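Local coordinates for protein PrgB (Enterococcus faecalis, PDB 6EVU) that promotes cell aggregation, biofilm formation and conjugation by binding and compacting DNA, this chain being the adhesin domain of the longer cell-wall protein, at residues V31-V36 / F304-N309; F131-Q136 / V169-T174. All blocks are in the same frame, centred on the assembly; numbering follows the deposited sequence.

Contact 1 of 2, residues V31-V36 / F304-N309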
loop_
_atom_site.group_PDB
_atom_site.type_symbol
_atom_site.label_atom_id
_atom_site.label_comp_id
_atom_site.label_asym_id
_atom_site.label_seq_id
_atom_site.Cartn_x
_atom_site.Cartn_y
_atom_site.Cartn_z
ATOM N N VAL A 31 -12.175 8.080 -10.558
ATOM C CA VAL A 31 -11.084 7.774 -11.479
ATOM C C VAL A 31 -9.794 8.344 -10.890
ATOM O O VAL A 31 -9.599 9.564 -10.859
ATOM C CB VAL A 31 -11.356 8.349 -12.875
ATOM C CG1 VAL A 31 -10.225 7.952 -13.888
ATOM C CG2 VAL A 31 -12.785 7.922 -13.373
ATOM N N PHE A 32 -8.887 7.450 -10.503
ATOM C CA PHE A 32 -7.598 7.851 -9.966
ATOM C C PHE A 32 -6.612 6.778 -10.430
ATOM O O PHE A 32 -6.276 5.821 -9.738
ATOM C CB PHE A 32 -7.627 8.024 -8.441
ATOM C CG PHE A 32 -6.518 8.921 -7.958
ATOM C CD1 PHE A 32 -6.740 10.259 -7.820
ATOM C CD2 PHE A 32 -5.247 8.443 -7.722
ATOM C CE1 PHE A 32 -5.698 11.098 -7.417
ATOM C CE2 PHE A 32 -4.214 9.289 -7.304
ATOM C CZ PHE A 32 -4.456 10.592 -7.173
ATOM N N ASP A 33 -6.106 6.962 -11.634
ATOM C CA ASP A 33 -5.328 5.931 -12.325
ATOM C C ASP A 33 -4.346 6.642 -13.253
ATOM O O ASP A 33 -4.203 7.861 -13.194
ATOM C CB ASP A 33 -6.271 4.961 -13.047
ATOM C CG ASP A 33 -7.142 5.653 -14.078
ATOM O OD1 ASP A 33 -6.775 6.710 -14.600
ATOM O OD2 ASP A 33 -8.225 5.102 -14.355
ATOM N N GLN A 34 -3.672 5.894 -14.151
ATOM C CA GLN A 34 -2.639 6.542 -14.962
ATOM C C GLN A 34 -3.197 7.698 -15.806
ATOM O O GLN A 34 -2.465 8.640 -16.154
ATOM C CB GLN A 34 -1.970 5.523 -15.903
ATOM C CG GLN A 34 -0.485 5.789 -16.234
ATOM C CD GLN A 34 0.397 6.082 -15.008
ATOM O OE1 GLN A 34 0.923 7.186 -14.847
ATOM N NE2 GLN A 34 0.541 5.085 -14.124
ATOM N N SER A 35 -4.469 7.625 -16.187
ATOM C CA SER A 35 -5.064 8.667 -17.007
ATOM C C SER A 35 -5.118 10.040 -16.345
ATOM O O SER A 35 -5.421 11.033 -17.028
ATOM C CB SER A 35 -6.482 8.222 -17.441
ATOM O OG SER A 35 -7.406 8.303 -16.380
ATOM N N VAL A 36 -4.896 10.132 -15.028
ATOM C CA VAL A 36 -5.076 11.391 -14.314
ATOM C C VAL A 36 -3.762 12.144 -14.133
ATOM O O VAL A 36 -3.757 13.292 -13.661
ATOM C CB VAL A 36 -5.772 11.150 -12.956
ATOM C CG1 VAL A 36 -6.961 10.149 -13.047
ATOM C CG2 VAL A 36 -4.763 10.729 -11.869
ATOM N N PHE A 304 -1.311 3.229 -5.126
ATOM C CA PHE A 304 -2.716 3.589 -4.986
ATOM C C PHE A 304 -3.321 3.894 -6.342
ATOM O O PHE A 304 -2.821 4.758 -7.051
ATOM C CB PHE A 304 -2.909 4.818 -4.110
ATOM C CG PHE A 304 -4.332 5.214 -3.995
ATOM C CD1 PHE A 304 -5.156 4.549 -3.095
ATOM C CD2 PHE A 304 -4.882 6.237 -4.817
ATOM C CE1 PHE A 304 -6.532 4.906 -2.985
ATOM C CE2 PHE A 304 -6.256 6.618 -4.674
ATOM C CZ PHE A 304 -7.071 5.945 -3.788
ATOM N N SER A 305 -4.421 3.205 -6.684
ATOM C CA SER A 305 -5.147 3.547 -7.907
ATOM C C SER A 305 -6.562 3.011 -7.807
ATOM O O SER A 305 -6.912 2.278 -6.885
ATOM C CB SER A 305 -4.475 2.967 -9.165
ATOM O OG SER A 305 -4.874 1.628 -9.406
ATOM N N THR A 306 -7.343 3.278 -8.852
ATOM C CA THR A 306 -8.708 2.792 -8.976
ATOM C C THR A 306 -8.814 1.698 -10.024
ATOM O O THR A 306 -9.925 1.390 -10.483
ATOM C CB THR A 306 -9.671 3.936 -9.328
ATOM O OG1 THR A 306 -9.211 4.597 -10.527
ATOM C CG2 THR A 306 -9.830 4.869 -8.191
ATOM N N ASN A 307 -7.680 1.129 -10.418
ATOM C CA ASN A 307 -7.606 0.016 -11.370
ATOM C C ASN A 307 -7.852 -1.281 -10.614
ATOM O O ASN A 307 -6.918 -1.917 -10.104
ATOM C CB ASN A 307 -6.232 0.012 -12.025
ATOM C CG ASN A 307 -6.097 1.069 -13.110
ATOM O OD1 ASN A 307 -5.183 1.912 -13.067
ATOM N ND2 ASN A 307 -6.985 1.007 -14.122
ATOM N N LEU A 308 -9.121 -1.643 -10.469
ATOM C CA LEU A 308 -9.481 -2.814 -9.691
ATOM C C LEU A 308 -9.195 -4.055 -10.512
ATOM O O LEU A 308 -9.491 -4.111 -11.716
ATOM C CB LEU A 308 -10.969 -2.779 -9.291
ATOM C CG LEU A 308 -11.545 -1.435 -8.846
ATOM C CD1 LEU A 308 -13.019 -1.539 -8.451
ATOM C CD2 LEU A 308 -10.710 -0.984 -7.666
ATOM N N ASN A 309 -8.678 -5.090 -9.857
ATOM C CA ASN A 309 -8.528 -6.365 -10.553
ATOM C C ASN A 309 -9.800 -7.211 -10.522
ATOM O O ASN A 309 -9.738 -8.454 -10.681
ATOM C CB ASN A 309 -7.322 -7.113 -9.994
ATOM C CG ASN A 309 -6.025 -6.428 -10.360
ATOM O OD1 ASN A 309 -5.805 -6.114 -11.530
ATOM N ND2 ASN A 309 -5.173 -6.181 -9.376
HETATM O O HOH W 1 -9.637 3.710 -12.947
#
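Two loops of the adhesin domain meet where Phe-32, in the loop after strand 30-31, is gripped by Thr-306, in the loop after strand 299-302. Both polar atoms of the Phe-32 backbone are used: its N donates to Thr-306 OG1 at 2.9 Å in a nearly straight bond (169°), and its O accepts from Thr-306 N at 2.9 Å, the donor standing above the carbonyl plane. Threonine suits this place because its hydroxyl accepts from Phe-32 N while its methyl CG2 packs 3.9 Å from Phe-32 CB; chi1 of 55° sets OG1 between its own N and carbonyl carbon, facing Phe-32. On the side of the Phe-32 ring, CD2 reaches CD2 in the edge of the Phe-304 ring at 3.7 Å, the two planes 59° apart; Phe-177 of strand 169-179 touches both rings. Asp-33 OD1 accepts from Ser-35 N at 2.9 Å in an Asx turn, while an ST turn from Asn-307 N to Ser-305 OG (3.0 Å) shapes the facing loop. With its N and O both satisfied by one residue, the Phe-32 backbone, outside any regular strand, is held in one setting while its buried ring packs on Phe-304.

Contact 2 of 2, residues F131-Q136 / V169-T174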
loop_
_atom_site.group_PDB
_atom_site.type_symbol
_atom_site.label_atom_id
_atom_site.label_comp_id
_atom_site.label_asym_id
_atom_site.label_seq_id
_atom_site.Cartn_x
_atom_site.Cartn_y
_atom_site.Cartn_z
ATOM N N PHE A 131 -2.170 13.040 0.473
ATOM C CA PHE A 131 -1.980 11.687 0.999
ATOM C C PHE A 131 -1.300 11.822 2.359
ATOM O O PHE A 131 -0.163 12.276 2.422
ATOM C CB PHE A 131 -1.071 10.918 0.040
ATOM C CG PHE A 131 -1.753 10.448 -1.230
ATOM C CD1 PHE A 131 -2.445 11.318 -2.078
ATOM C CD2 PHE A 131 -1.701 9.086 -1.544
ATOM C CE1 PHE A 131 -3.089 10.814 -3.241
ATOM C CE2 PHE A 131 -2.370 8.593 -2.696
ATOM C CZ PHE A 131 -3.005 9.472 -3.529
ATOM N N VAL A 132 -1.976 11.432 3.438
ATOM C CA VAL A 132 -1.434 11.536 4.792
ATOM C C VAL A 132 -1.036 10.163 5.274
ATOM O O VAL A 132 -1.868 9.246 5.375
ATOM C CB VAL A 132 -2.446 12.163 5.753
ATOM C CG1 VAL A 132 -1.852 12.210 7.183
ATOM C CG2 VAL A 132 -2.855 13.548 5.188
ATOM N N TYR A 133 0.262 10.016 5.551
ATOM C CA TYR A 133 0.879 8.770 6.016
ATOM C C TYR A 133 1.208 8.883 7.490
ATOM O O TYR A 133 1.806 9.859 7.902
ATOM C CB TYR A 133 2.182 8.540 5.263
ATOM C CG TYR A 133 1.967 8.357 3.788
ATOM C CD1 TYR A 133 1.966 9.453 2.893
ATOM C CD2 TYR A 133 1.847 7.052 3.267
ATOM C CE1 TYR A 133 1.819 9.223 1.491
ATOM C CE2 TYR A 133 1.675 6.864 1.901
ATOM C CZ TYR A 133 1.676 7.937 1.057
ATOM O OH TYR A 133 1.532 7.836 -0.299
ATOM N N GLU A 134 0.826 7.864 8.266
ATOM C CA GLU A 134 1.153 7.859 9.671
ATOM C C GLU A 134 1.659 6.483 10.034
ATOM O O GLU A 134 0.931 5.496 9.892
ATOM C CB GLU A 134 -0.056 8.256 10.533
ATOM C CG GLU A 134 0.384 8.440 11.950
ATOM C CD GLU A 134 -0.660 9.080 12.839
ATOM O OE1 GLU A 134 -1.715 9.613 12.351
ATOM O OE2 GLU A 134 -0.404 9.052 14.085
ATOM N N LEU A 135 2.887 6.427 10.555
ATOM C CA LEU A 135 3.407 5.185 11.114
ATOM C C LEU A 135 2.463 4.623 12.175
ATOM O O LEU A 135 2.001 5.336 13.085
ATOM C CB LEU A 135 4.810 5.407 11.711
ATOM C CG LEU A 135 5.584 4.207 12.297
ATOM C CD1 LEU A 135 7.079 4.549 12.213
ATOM C CD2 LEU A 135 5.235 3.921 13.825
ATOM N N GLN A 136 2.229 3.304 12.072
ATOM C CA GLN A 136 1.540 2.534 13.097
ATOM C C GLN A 136 2.353 1.396 13.715
ATOM O O GLN A 136 2.187 1.119 14.920
ATOM C CB GLN A 136 0.236 1.984 12.513
ATOM C CG GLN A 136 -0.720 3.151 12.233
ATOM C CD GLN A 136 -2.073 2.645 11.846
ATOM O OE1 GLN A 136 -2.177 1.868 10.924
ATOM N NE2 GLN A 136 -3.114 3.080 12.556
ATOM N N VAL A 169 5.484 -4.174 9.918
ATOM C CA VAL A 169 5.478 -2.861 9.286
ATOM C C VAL A 169 4.015 -2.487 9.094
ATOM O O VAL A 169 3.263 -3.282 8.542
ATOM C CB VAL A 169 6.232 -2.899 7.954
ATOM C CG1 VAL A 169 6.159 -1.581 7.212
ATOM C CG2 VAL A 169 7.708 -3.258 8.215
ATOM N N LYS A 170 3.603 -1.292 9.534
ATOM C CA LYS A 170 2.223 -0.859 9.261
ATOM C C LYS A 170 2.119 0.659 9.206
ATOM O O LYS A 170 2.686 1.353 10.050
ATOM C CB LYS A 170 1.231 -1.445 10.286
ATOM C CG LYS A 170 -0.234 -1.236 9.803
ATOM C CD LYS A 170 -1.235 -1.973 10.662
ATOM C CE LYS A 170 -1.545 -1.242 11.952
ATOM N NZ LYS A 170 -2.618 -1.981 12.780
ATOM N N THR A 171 1.409 1.170 8.191
ATOM C CA THR A 171 1.260 2.584 7.899
ATOM C C THR A 171 -0.213 2.861 7.633
ATOM O O THR A 171 -0.836 2.150 6.823
ATOM C CB THR A 171 2.077 3.007 6.664
ATOM O OG1 THR A 171 3.467 2.615 6.853
ATOM C CG2 THR A 171 1.997 4.498 6.457
ATOM N N ARG A 172 -0.741 3.918 8.247
ATOM C CA ARG A 172 -2.089 4.405 7.930
ATOM C C ARG A 172 -1.987 5.412 6.793
ATOM O O ARG A 172 -1.088 6.276 6.762
ATOM C CB ARG A 172 -2.759 5.062 9.162
ATOM C CG ARG A 172 -4.227 5.500 8.807
ATOM C CD ARG A 172 -5.042 5.603 10.078
ATOM N NE ARG A 172 -4.470 6.636 10.910
ATOM C CZ ARG A 172 -4.689 6.777 12.216
ATOM N NH1 ARG A 172 -5.477 5.925 12.883
ATOM N NH2 ARG A 172 -4.096 7.783 12.853
ATOM N N LEU A 173 -2.892 5.275 5.811
ATOM C CA LEU A 173 -2.987 6.208 4.694
ATOM C C LEU A 173 -4.405 6.773 4.653
ATOM O O LEU A 173 -5.385 6.003 4.586
ATOM C CB LEU A 173 -2.638 5.531 3.344
ATOM C CG LEU A 173 -2.893 6.345 2.069
ATOM C CD1 LEU A 173 -2.102 7.681 2.079
ATOM C CD2 LEU A 173 -2.416 5.521 0.914
ATOM N N THR A 174 -4.511 8.102 4.728
ATOM C CA THR A 174 -5.800 8.797 4.581
ATOM C C THR A 174 -5.658 9.791 3.452
ATOM O O THR A 174 -4.683 10.548 3.410
ATOM C CB THR A 174 -6.154 9.543 5.872
ATOM O OG1 THR A 174 -6.137 8.636 6.991
ATOM C CG2 THR A 174 -7.520 10.231 5.712
HETATM O O HOH W 2 -3.480 8.805 7.710
HETATM O O HOH W 3 -3.222 9.493 10.195
HETATM O O HOH W 4 -6.168 3.356 12.111
#
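Neighbouring antiparallel strands, 124-137 and 169-179, pair here inside the main sheet of the glucan-binding protein C-like domain of this antigen I/II family adhesin. Backbone bonds set the register: Val-132 with Thr-174 and Glu-134 with Arg-172 are hydrogen-bonded pairs, alternating with the non-hydrogen-bonded pairs Tyr-133 with Leu-173 and Leu-135 with Thr-171. Val-132 N donates to Thr-174 O at 2.8 Å, and Gln-136 N reaches Lys-170 O at the same length.

Apolar contacts gather on the face of Tyr-133 and Leu-173. The leucine branch CD1 sits over one face of the tyrosine ring, 4.0 Å from its centroid, in a CH-pi contact, and also meets Phe-131 CD2 at 3.9 Å. Leucine is long enough, with chi1 of 171°, to carry this methyl to both rings. Farther along, Thr-171 turns CG2 to the edge of the Tyr-133 ring; Ile-159 of strand 157-160, in the second sheet, packs against both residues.

The face of Val-132, Glu-134, Arg-172 and Thr-174 is largely polar. Glu-134 and Arg-172 run side by side in a salt bridge. NE2 of Gln-136 stands over one face of the guanidinium, the amide tilted by 49°, and shares a water with Arg-172 NH1, while its OE1 bonds Ser-283; Lys-170 pairs with Asp-216. Arg-172 NH2 meets Glu-134 OE1 at 3.0 Å from above the carboxylate plane, yet OE1 lies close to the guanidinium plane, the two planes being 81° apart.

Overall arrangement
From the N terminus the chain first passes 31-36, just after strand 30-31 on the border of the larger sheet. It then passes strands of both sheets and reaches strand 124-137, whose partner 169-179 follows after strands 145-150 and 157-160 of the second sheet; contact 2 thus closes a loop of 32 intervening residues. Contact 1 closes only when 304-309 arrives after strand 299-302, so contact 2 is nested inside its much longer loop. Contact 2 joins two strands of one sheet, whereas contact 1 ties a loop at that sheet to one leaving the second. With centres about 20 Å apart they still touch, through Phe-131 CZ, which lies 4.0 Å from both Phe-32 CE2 and Phe-304 CD2.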